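Local coordinates for protein N-alpha-acetyltransferase (PDB 4R3L) that transfers an acetyl group from acetyl-CoA to the free alpha-amino group at the N-terminus of proteins, with a preference for N-terminal serine, at residues F144-V149 with D159-A164; G50-V55 with E109-S114. All blocks are in the same frame, centred on the assembly; numbering follows the deposited sequence.

Interaction 1. Residues F144-V149 with D159-A164; sequences FKKVKV and DAYLMA
Lys-145 and Ala-164 open an antiparallel hairpin pairing, the N of each bonded to the O of the other, that a classic beta bulge interrupts where Val-147 and Lys-148 both face Leu-162. The carbonyl of Leu-162 takes Val-147 N at 2.8 Å, nearly in line with its C=O bond, and Lys-148 N more weakly; Leu-162 N returns a bond to Lys-148 O. At the bulge, with CG1 anti to the carbonyl carbon (chi1 -58°), Val-147 CG2 falls between the backbone N and the carbonyl carbon and lies 3.5 Å from Leu-162 CD2, a tight fit. On the face opposite Leu-162 and Lys-148, the extended chain of Lys-146 runs across the Tyr-161 ring, with Lys-146 CD 3.9 Å from the ring centroid and its NZ in an off-centre cation-pi contact. Val-149 CG2 meets the same ring at its edge, 4.0 Å from Tyr-161 CD1. An alanine in place of Tyr-161 would probably leave the Lys-146 chain without the surface it lies on and its ammonium without its pi partner. Met-163 lies alongside Lys-146, its CE turned back to 3.9 Å from Phe-144 CB. Strand 145-150 is an edge strand of the sheet within this chain; strand 160-166 pairs on its other side with strand 123-129, while Ile-136 of helix 133-141 packs on Lys-146 and Tyr-161, and Tyr-139 and Glu-140 touch Met-163.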
ATOM      1  N   PHE A 144       5.362   9.488  -7.007  1.00 24.56           N
ATOM      2  CA  PHE A 144       6.037   8.221  -7.270  1.00 24.86           C
ATOM      3  C   PHE A 144       6.542   8.222  -8.718  1.00 26.68           C
ATOM      4  O   PHE A 144       5.900   8.797  -9.601  1.00 25.34           O
ATOM      5  CB  PHE A 144       5.102   7.039  -7.046  1.00 22.41           C
ATOM      6  CG  PHE A 144       4.817   6.746  -5.610  1.00 20.97           C
ATOM      7  CD1 PHE A 144       5.288   5.575  -5.032  1.00 21.10           C
ATOM      8  CD2 PHE A 144       4.055   7.612  -4.840  1.00 23.16           C
ATOM      9  CE1 PHE A 144       5.016   5.282  -3.717  1.00 22.92           C
ATOM     10  CE2 PHE A 144       3.780   7.326  -3.520  1.00 22.06           C
ATOM     11  CZ  PHE A 144       4.261   6.164  -2.955  1.00 21.28           C
ATOM     12  N   LYS A 145       7.691   7.592  -8.942  1.00 23.49           N
ATOM     13  CA  LYS A 145       8.230   7.408 -10.278  1.00 29.70           C
ATOM     14  C   LYS A 145       8.274   5.928 -10.657  1.00 30.00           C
ATOM     15  O   LYS A 145       8.568   5.087  -9.813  1.00 26.45           O
ATOM     16  CB  LYS A 145       9.630   8.005 -10.367  1.00 29.94           C
ATOM     17  CG  LYS A 145       9.686   9.500 -10.065  1.00 32.39           C
ATOM     18  CD  LYS A 145       8.638  10.273 -10.838  1.00 36.62           C
ATOM     19  CE  LYS A 145       8.748  11.772 -10.566  1.00 40.50           C
ATOM     20  NZ  LYS A 145       7.571  12.531 -11.096  1.00 40.70           N
ATOM     21  N   LYS A 146       7.976   5.619 -11.918  1.00 27.80           N
ATOM     22  CA  LYS A 146       8.139   4.253 -12.428  1.00 30.96           C
ATOM     23  C   LYS A 146       9.622   3.920 -12.507  1.00 30.17           C
ATOM     24  O   LYS A 146      10.305   4.402 -13.404  1.00 41.34           O
ATOM     25  CB  LYS A 146       7.490   4.099 -13.811  1.00 30.23           C
ATOM     26  CG  LYS A 146       5.989   4.361 -13.868  1.00 32.80           C
ATOM     27  CD  LYS A 146       5.506   4.484 -15.319  1.00 37.34           C
ATOM     28  CE  LYS A 146       4.016   4.811 -15.388  1.00 41.59           C
ATOM     29  NZ  LYS A 146       3.518   5.109 -16.777  1.00 44.03           N
ATOM     30  N   VAL A 147      10.139   3.117 -11.582  1.00 27.77           N
ATOM     31  CA  VAL A 147      11.589   2.917 -11.510  1.00 32.06           C
ATOM     32  C   VAL A 147      12.055   1.574 -12.066  1.00 43.02           C
ATOM     33  O   VAL A 147      13.207   1.450 -12.480  1.00 44.78           O
ATOM     34  CB  VAL A 147      12.133   3.059 -10.059  1.00 36.64           C
ATOM     35  CG1 VAL A 147      11.787   4.424  -9.488  1.00 34.84           C
ATOM     36  CG2 VAL A 147      11.600   1.978  -9.168  1.00 31.80           C
ATOM     37  N   LYS A 148      11.176   0.573 -12.067  1.00 45.00           N
ATOM     38  CA  LYS A 148      11.469  -0.725 -12.686  1.00 44.03           C
ATOM     39  C   LYS A 148      10.213  -1.315 -13.312  1.00 42.35           C
ATOM     40  O   LYS A 148       9.093  -0.922 -12.984  1.00 32.53           O
ATOM     41  CB  LYS A 148      12.048  -1.720 -11.669  1.00 39.92           C
ATOM     42  CG  LYS A 148      13.347  -1.279 -11.002  1.00 50.28           C
ATOM     43  CD  LYS A 148      14.211  -2.462 -10.571  1.00 55.50           C
ATOM     44  CE  LYS A 148      13.577  -3.247  -9.442  1.00 44.17           C
ATOM     45  NZ  LYS A 148      14.552  -4.184  -8.812  1.00 50.32           N
ATOM     46  N   VAL A 149      10.393  -2.263 -14.224  1.00 40.83           N
ATOM     47  CA  VAL A 149       9.248  -2.993 -14.752  1.00 42.09           C
ATOM     48  C   VAL A 149       9.391  -4.468 -14.437  1.00 43.97           C
ATOM     49  O   VAL A 149      10.166  -5.173 -15.081  1.00 44.23           O
ATOM     50  CB  VAL A 149       9.086  -2.794 -16.263  1.00 47.06           C
ATOM     51  CG1 VAL A 149       7.958  -3.671 -16.796  1.00 42.66           C
ATOM     52  CG2 VAL A 149       8.819  -1.332 -16.563  1.00 46.61           C
ATOM     53  N   ASP A 159       2.464  -7.620 -16.499  1.00 25.61           N
ATOM     54  CA  ASP A 159       3.611  -6.895 -15.961  1.00 27.14           C
ATOM     55  C   ASP A 159       3.185  -5.914 -14.860  1.00 23.34           C
ATOM     56  O   ASP A 159       2.036  -5.479 -14.835  1.00 23.51           O
ATOM     57  CB  ASP A 159       4.334  -6.121 -17.054  1.00 32.12           C
ATOM     58  CG  ASP A 159       4.951  -7.018 -18.105  1.00 35.41           C
ATOM     59  OD1 ASP A 159       5.357  -8.163 -17.782  1.00 32.97           O
ATOM     60  OD2 ASP A 159       5.039  -6.552 -19.259  1.00 39.92           O
ATOM     61  N   ALA A 160       4.116  -5.603 -13.958  1.00 25.61           N
ATOM     62  CA  ALA A 160       3.925  -4.561 -12.950  1.00 27.82           C
ATOM     63  C   ALA A 160       4.920  -3.428 -13.147  1.00 27.72           C
ATOM     64  O   ALA A 160       6.049  -3.648 -13.569  1.00 29.25           O
ATOM     65  CB  ALA A 160       4.080  -5.120 -11.554  1.00 26.81           C
ATOM     66  N   TYR A 161       4.499  -2.212 -12.827  1.00 24.92           N
ATOM     67  CA  TYR A 161       5.453  -1.148 -12.619  1.00 22.31           C
ATOM     68  C   TYR A 161       5.897  -1.189 -11.172  1.00 24.19           C
ATOM     69  O   TYR A 161       5.053  -1.251 -10.288  1.00 24.13           O
ATOM     70  CB  TYR A 161       4.846   0.228 -12.905  1.00 27.16           C
ATOM     71  CG  TYR A 161       4.475   0.509 -14.338  1.00 33.00           C
ATOM     72  CD1 TYR A 161       5.434   0.514 -15.339  1.00 31.40           C
ATOM     73  CD2 TYR A 161       3.166   0.830 -14.680  1.00 30.44           C
ATOM     74  CE1 TYR A 161       5.089   0.792 -16.650  1.00 30.52           C
ATOM     75  CE2 TYR A 161       2.815   1.112 -15.982  1.00 30.36           C
ATOM     76  CZ  TYR A 161       3.778   1.089 -16.965  1.00 38.58           C
ATOM     77  OH  TYR A 161       3.413   1.372 -18.270  1.00 35.75           O
ATOM     78  N   LEU A 162       7.198  -1.132 -10.921  1.00 20.89           N
ATOM     79  CA  LEU A 162       7.674  -0.834  -9.576  1.00 22.37           C
ATOM     80  C   LEU A 162       7.761   0.682  -9.459  1.00 25.61           C
ATOM     81  O   LEU A 162       8.569   1.316 -10.130  1.00 23.98           O
ATOM     82  CB  LEU A 162       9.032  -1.475  -9.281  1.00 26.56           C
ATOM     83  CG  LEU A 162       9.380  -1.600  -7.784  1.00 21.90           C
ATOM     84  CD1 LEU A 162      10.420  -2.685  -7.557  1.00 36.60           C
ATOM     85  CD2 LEU A 162       9.895  -0.295  -7.190  1.00 24.66           C
ATOM     86  N   MET A 163       6.910   1.263  -8.627  1.00 20.33           N
ATOM     87  CA  MET A 163       6.899   2.704  -8.478  1.00 21.02           C
ATOM     88  C   MET A 163       7.457   3.052  -7.113  1.00 22.64           C
ATOM     89  O   MET A 163       7.176   2.362  -6.129  1.00 19.33           O
ATOM     90  CB  MET A 163       5.489   3.227  -8.694  1.00 22.26           C
ATOM     91  CG  MET A 163       5.017   2.940 -10.122  1.00 25.08           C
ATOM     92  SD  MET A 163       3.512   3.790 -10.534  1.00 30.22           S
ATOM     93  CE  MET A 163       4.083   5.492 -10.529  1.00 27.69           C
ATOM     94  N   ALA A 164       8.288   4.084  -7.058  1.00 17.86           N
ATOM     95  CA  ALA A 164       8.993   4.397  -5.826  1.00 14.19           C
ATOM     96  C   ALA A 164       9.209   5.884  -5.668  1.00 20.55           C
ATOM     97  O   ALA A 164       9.213   6.638  -6.644  1.00 22.52           O
ATOM     98  CB  ALA A 164      10.319   3.683  -5.773  1.00 22.43           C
TER

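Interaction 2. Residues G50-V55 with E109-S114; sequences GLAFFV and EASMKS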
ATOM      1  N   GLY A  50       2.164  -2.420  12.335  1.00 18.29           N
ATOM      2  CA  GLY A  50       0.869  -1.829  12.592  1.00 19.22           C
ATOM      3  C   GLY A  50       0.828  -0.313  12.614  1.00 19.22           C
ATOM      4  O   GLY A  50      -0.209   0.267  12.328  1.00 19.04           O
ATOM      5  N   LEU A  51       1.938   0.331  12.947  1.00 22.91           N
ATOM      6  CA  LEU A  51       1.942   1.791  13.038  1.00 21.45           C
ATOM      7  C   LEU A  51       1.722   2.446  11.682  1.00 22.42           C
ATOM      8  O   LEU A  51       1.280   3.611  11.608  1.00 19.89           O
ATOM      9  CB  LEU A  51       3.244   2.287  13.656  1.00 21.31           C
ATOM     10  CG  LEU A  51       3.395   1.835  15.112  1.00 26.42           C
ATOM     11  CD1 LEU A  51       4.752   2.200  15.650  1.00 29.74           C
ATOM     12  CD2 LEU A  51       2.293   2.469  15.944  1.00 29.01           C
ATOM     13  N   ALA A  52       2.005   1.704  10.612  1.00 16.69           N
ATOM     14  CA  ALA A  52       1.839   2.242   9.257  1.00 20.49           C
ATOM     15  C   ALA A  52       0.641   1.615   8.518  1.00 20.09           C
ATOM     16  O   ALA A  52       0.447   1.853   7.310  1.00 15.59           O
ATOM     17  CB  ALA A  52       3.151   2.045   8.442  1.00 16.51           C
ATOM     18  N   PHE A  53      -0.170   0.850   9.256  1.00 16.54           N
ATOM     19  CA  PHE A  53      -1.332   0.129   8.724  1.00 15.23           C
ATOM     20  C   PHE A  53      -2.576   0.943   9.094  1.00 17.78           C
ATOM     21  O   PHE A  53      -2.981   1.000  10.267  1.00 17.79           O
ATOM     22  CB  PHE A  53      -1.406  -1.294   9.356  1.00 14.12           C
ATOM     23  CG  PHE A  53      -2.277  -2.300   8.634  1.00 14.98           C
ATOM     24  CD1 PHE A  53      -1.905  -3.662   8.645  1.00 16.88           C
ATOM     25  CD2 PHE A  53      -3.408  -1.931   7.922  1.00 17.08           C
ATOM     26  CE1 PHE A  53      -2.685  -4.614   7.993  1.00 15.75           C
ATOM     27  CE2 PHE A  53      -4.185  -2.893   7.259  1.00 14.94           C
ATOM     28  CZ  PHE A  53      -3.814  -4.232   7.301  1.00 17.36           C
ATOM     29  N   PHE A  54      -3.182   1.596   8.114  1.00 15.68           N
ATOM     30  CA  PHE A  54      -4.324   2.441   8.405  1.00 18.51           C
ATOM     31  C   PHE A  54      -5.608   1.953   7.748  1.00 16.90           C
ATOM     32  O   PHE A  54      -5.579   1.277   6.720  1.00 16.87           O
ATOM     33  CB  PHE A  54      -4.032   3.873   7.955  1.00 15.10           C
ATOM     34  CG  PHE A  54      -3.011   4.585   8.799  1.00 17.22           C
ATOM     35  CD1 PHE A  54      -3.415   5.363   9.887  1.00 20.38           C
ATOM     36  CD2 PHE A  54      -1.660   4.515   8.505  1.00 17.41           C
ATOM     37  CE1 PHE A  54      -2.472   6.041  10.661  1.00 20.49           C
ATOM     38  CE2 PHE A  54      -0.721   5.174   9.288  1.00 19.26           C
ATOM     39  CZ  PHE A  54      -1.126   5.939  10.362  1.00 15.43           C
ATOM     40  N   VAL A  55      -6.735   2.317   8.353  1.00 15.69           N
ATOM     41  CA  VAL A  55      -8.036   2.124   7.730  1.00 14.50           C
ATOM     42  C   VAL A  55      -8.747   3.466   7.596  1.00 17.32           C
ATOM     43  O   VAL A  55      -8.472   4.389   8.352  1.00 18.80           O
ATOM     44  CB  VAL A  55      -8.933   1.164   8.530  1.00 17.34           C
ATOM     45  CG1 VAL A  55      -8.434  -0.306   8.407  1.00 16.20           C
ATOM     46  CG2 VAL A  55      -9.030   1.612   9.990  1.00 18.86           C
ATOM     47  N   GLU A 109      -0.527   8.997   2.593  1.00 17.03           N
ATOM     48  CA  GLU A 109       0.208   9.999   3.347  1.00 17.02           C
ATOM     49  C   GLU A 109       0.448   9.538   4.770  1.00 17.20           C
ATOM     50  O   GLU A 109       1.534   9.736   5.317  1.00 18.06           O
ATOM     51  CB  GLU A 109      -0.527  11.342   3.360  1.00 21.40           C
ATOM     52  CG  GLU A 109       0.329  12.493   3.920  1.00 25.02           C
ATOM     53  CD  GLU A 109       0.259  12.661   5.448  1.00 27.74           C
ATOM     54  OE1 GLU A 109      -0.582  12.018   6.113  1.00 26.67           O
ATOM     55  OE2 GLU A 109       1.057  13.467   5.990  1.00 33.67           O
ATOM     56  N   ALA A 110      -0.571   8.927   5.364  1.00 17.33           N
ATOM     57  CA  ALA A 110      -0.475   8.492   6.748  1.00 16.88           C
ATOM     58  C   ALA A 110       0.546   7.369   6.880  1.00 17.64           C
ATOM     59  O   ALA A 110       1.376   7.367   7.801  1.00 17.57           O
ATOM     60  CB  ALA A 110      -1.843   8.028   7.263  1.00 18.29           C
ATOM     61  N   SER A 111       0.468   6.409   5.962  1.00 16.37           N
ATOM     62  CA  SER A 111       1.403   5.290   5.978  1.00 14.58           C
ATOM     63  C   SER A 111       2.818   5.798   5.739  1.00 16.59           C
ATOM     64  O   SER A 111       3.744   5.399   6.431  1.00 16.20           O
ATOM     65  CB  SER A 111       1.017   4.227   4.935  1.00 16.11           C
ATOM     66  OG  SER A 111       1.722   3.007   5.180  1.00 16.91           O
ATOM     67  N   MET A 112       2.986   6.696   4.769  1.00 18.86           N
ATOM     68  CA  MET A 112       4.307   7.266   4.497  1.00 20.53           C
ATOM     69  C   MET A 112       4.926   7.956   5.708  1.00 20.85           C
ATOM     70  O   MET A 112       6.112   7.795   5.994  1.00 20.84           O
ATOM     71  CB  MET A 112       4.221   8.271   3.352  1.00 24.90           C
ATOM     72  CG  MET A 112       4.130   7.621   2.013  1.00 23.98           C
ATOM     73  SD  MET A 112       3.801   8.810   0.706  1.00 41.75           S
ATOM     74  CE  MET A 112       5.156   9.936   0.954  1.00 32.43           C
ATOM     75  N   LYS A 113       4.116   8.746   6.402  1.00 20.46           N
ATOM     76  CA  LYS A 113       4.594   9.483   7.567  1.00 23.22           C
ATOM     77  C   LYS A 113       5.068   8.515   8.645  1.00 24.62           C
ATOM     78  O   LYS A 113       6.090   8.747   9.278  1.00 24.48           O
ATOM     79  CB  LYS A 113       3.497  10.403   8.114  1.00 26.64           C
ATOM     80  CG  LYS A 113       3.938  11.303   9.269  1.00 29.86           C
ATOM     81  CD  LYS A 113       2.842  12.313   9.625  1.00 34.85           C
ATOM     82  CE  LYS A 113       3.305  13.269  10.727  1.00 41.13           C
ATOM     83  NZ  LYS A 113       2.274  14.284  11.097  1.00 38.15           N
ATOM     84  N   SER A 114       4.334   7.420   8.843  1.00 20.05           N
ATOM     85  CA  SER A 114       4.750   6.418   9.805  1.00 19.80           C
ATOM     86  C   SER A 114       5.986   5.633   9.340  1.00 21.55           C
ATOM     87  O   SER A 114       6.869   5.342  10.132  1.00 23.05           O
ATOM     88  CB  SER A 114       3.599   5.444  10.105  1.00 20.12           C
ATOM     89  OG  SER A 114       4.095   4.329  10.841  1.00 24.51           O
TER
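Between 50-55 and 109-114, Ser-111 and Ala-52 come closest, where helix 103-119 of this GNAT fold meets the short 3-10 turn that leads into strand 54-58. The helix begins within the acetyl-CoA-binding run Arg-100 to Thr-105; the contact lies farther along it, the side chain of Ala-110 about 12 Å from the bound coenzyme A. Apolar packing rests on Phe-54 and Ala-110. The methyl of Ala-110 sits over the centre of one face of the Phe-54 ring, with Ala-110 CB 3.6 Å from the ring centroid and only 9° off its normal, a clear CH-pi contact. Phe-54 CG lies anti to the carbonyl carbon (chi1 -71°), which lays the ring against Ala-110; its CE2 comes 3.4 Å from Ala-110 O, while Ser-114 CB stands farther off at the ring edge. Leu-107, one turn earlier in the helix, also touches this phenyl group. Of the two serines facing the turn, one makes a hydrogen bond across the segments. Ser-114 OG packs 3.4 Å from Ala-52 CB, while its hydroxyl is hydrogen-bonded to Asp-118 within the helix. Tyr-119, the last helix residue, ties the turn through its OH to Leu-51 N. The bond across the two segments belongs to Ser-111: with its OG anti to the backbone N (chi1 -166°), the hydroxyl donates to Ala-52 O at 2.7 Å, in the carbonyl plane and on a lone pair.

Both interactions reach the same sheet, but on opposite sides of the chain's centre, with their centres about 21 Å apart. Interaction 1 lies within the sheet, pairing its last two strands; interaction 2 sets a helix against the start of strand 54-58, toward the other edge. Both are partly buried, interaction 1 at an edge of the sheet about 14 Å from the chain's centre to its own, interaction 2 about 9 Å; yet interaction 1 buries 675 Å² against 250 Å². Its cohesion comes from a ladder of backbone bonds, with lysine chains on its exposed parts. In interaction 2 the backbones do not pair: small helix residues admit a close approach, and one side-chain hydroxyl supplies the hydrogen bond.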